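Local coordinates for protein probable oxidoreductase (Pseudomonas aeruginosa, PDB 4B7C) that is probably an NADP-dependent oxidoreductase of the medium-chain dehydrogenase/reductase family, its physiological substrate not established, at residues Val153-Ala158 against Phe223-Gly228. Numbering follows the deposited sequence.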
# COMPACT_ATOMS: atom_id res chain seq x y z
N VAL B 153 -3.11 -8.90 15.43
CA VAL B 153 -1.85 -8.46 14.88
C VAL B 153 -1.01 -9.66 14.49
O VAL B 153 -0.73 -10.53 15.31
CB VAL B 153 -1.06 -7.60 15.89
CG1 VAL B 153 0.27 -7.18 15.29
CG2 VAL B 153 -1.88 -6.40 16.28
N VAL B 154 -0.62 -9.70 13.22
CA VAL B 154 0.28 -10.73 12.73
C VAL B 154 1.66 -10.15 12.43
O VAL B 154 1.80 -9.05 11.87
CB VAL B 154 -0.28 -11.40 11.47
CG1 VAL B 154 0.74 -12.36 10.87
CG2 VAL B 154 -1.59 -12.11 11.79
N ILE B 155 2.69 -10.87 12.86
CA ILE B 155 4.05 -10.42 12.75
C ILE B 155 4.90 -11.43 11.98
O ILE B 155 5.02 -12.59 12.39
CB ILE B 155 4.66 -10.19 14.16
CG1 ILE B 155 3.64 -9.54 15.15
CG2 ILE B 155 5.99 -9.46 14.05
CD1 ILE B 155 4.22 -8.39 15.93
N SER B 156 5.49 -11.00 10.87
CA SER B 156 6.46 -11.83 10.15
C SER B 156 7.88 -11.58 10.68
O SER B 156 8.14 -10.56 11.31
CB SER B 156 6.41 -11.58 8.64
OG SER B 156 6.88 -10.30 8.30
N GLY B 157 8.78 -12.52 10.41
CA GLY B 157 10.12 -12.52 11.02
C GLY B 157 10.02 -12.35 12.53
O GLY B 157 10.80 -11.64 13.14
N ALA B 158 9.04 -13.03 13.11
CA ALA B 158 8.59 -12.75 14.47
C ALA B 158 9.62 -13.07 15.56
O ALA B 158 9.55 -12.52 16.66
CB ALA B 158 7.29 -13.48 14.75
N PHE B 223 2.57 -6.69 10.49
CA PHE B 223 3.91 -6.12 10.65
C PHE B 223 4.84 -6.98 9.83
O PHE B 223 5.17 -8.11 10.22
CB PHE B 223 4.31 -6.13 12.14
CG PHE B 223 5.51 -5.26 12.47
CD1 PHE B 223 6.76 -5.55 11.99
CD2 PHE B 223 5.37 -4.16 13.31
CE1 PHE B 223 7.85 -4.75 12.30
CE2 PHE B 223 6.46 -3.37 13.63
CZ PHE B 223 7.69 -3.65 13.12
N ASP B 224 5.32 -6.43 8.71
CA ASP B 224 6.11 -7.20 7.75
C ASP B 224 7.60 -6.88 7.75
O ASP B 224 8.02 -5.76 7.45
CB ASP B 224 5.57 -7.04 6.32
CG ASP B 224 6.16 -8.06 5.35
OD1 ASP B 224 6.70 -9.11 5.79
OD2 ASP B 224 6.07 -7.85 4.13
N ASN B 225 8.39 -7.89 8.11
CA ASN B 225 9.85 -7.81 8.08
C ASN B 225 10.48 -8.64 6.98
O ASN B 225 11.67 -8.56 6.76
CB ASN B 225 10.43 -8.29 9.43
CG ASN B 225 10.04 -7.39 10.57
OD1 ASN B 225 10.38 -6.21 10.58
ND2 ASN B 225 9.28 -7.94 11.53
N VAL B 226 9.67 -9.46 6.31
CA VAL B 226 10.23 -10.49 5.42
C VAL B 226 9.76 -10.41 3.97
O VAL B 226 10.53 -10.67 3.05
CB VAL B 226 9.95 -11.92 5.97
CG1 VAL B 226 10.41 -12.02 7.42
CG2 VAL B 226 8.48 -12.28 5.86
N GLY B 227 8.51 -10.03 3.77
CA GLY B 227 7.97 -9.88 2.43
C GLY B 227 7.74 -11.22 1.74
O GLY B 227 7.37 -12.21 2.38
N GLY B 228 7.92 -11.23 0.43
CA GLY B 228 7.81 -12.45 -0.36
C GLY B 228 6.48 -13.15 -0.24
O GLY B 228 5.42 -12.52 -0.13
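Val-154 and Ser-156 straddle Phe-223 in a parallel beta bridge centred on Ile-155: Phe-223 N donates to Val-154 O (2.8 Å) and Ser-156 N to Phe-223 O (3.0 Å). Beyond this bridge, side chains add to the pairing. The side chain of Ser-156 points toward 223-228; with chi1 at 69°, OG sits between its own backbone N and carbonyl carbon and donates to Asp-224 OD1 at 2.8 Å, on the anti lone pair of that oxygen. The same OD1 also accepts from Val-226 N, which comes from above the carboxylate plane, and from Gly-227 N at 2.9 Å, on the syn side but somewhat out of that plane, forming an Asx turn and the wider Asx motif. Three donors thus grip one buried oxygen, fixing the carboxylate and probably favouring its charged form. Asn-225 adds a second tie to Ser-156, this time to its backbone: ND2 reaches back to Ser-156 O at 2.9 Å in a nearly straight bond (166°), with the acceptor close to the amide plane. Beside these polar links, Val-226 packs CG2 against Ser-156 CB at 3.5 Å and CG1 against the backbone of Gly-157, a glycine with positive phi. On the sheet face shared by Ile-155 and Phe-223, Ile-155 CG2 meets Phe-223 CB at 4.2 Å; the ring leads away and packs on Val-162 and Ala-166 of helix 161-172 and on Ala-140 and Leu-141 of helix 132-145. Strands 152-155 and 219-224 are the first and fourth of a six-stranded parallel sheet ordered 3-2-1-4-5-6, and their adjoining C-terminal ends form the topological switch point of a Rossmann fold, the crevice where such domains characteristically receive the dinucleotide, here probably NADP.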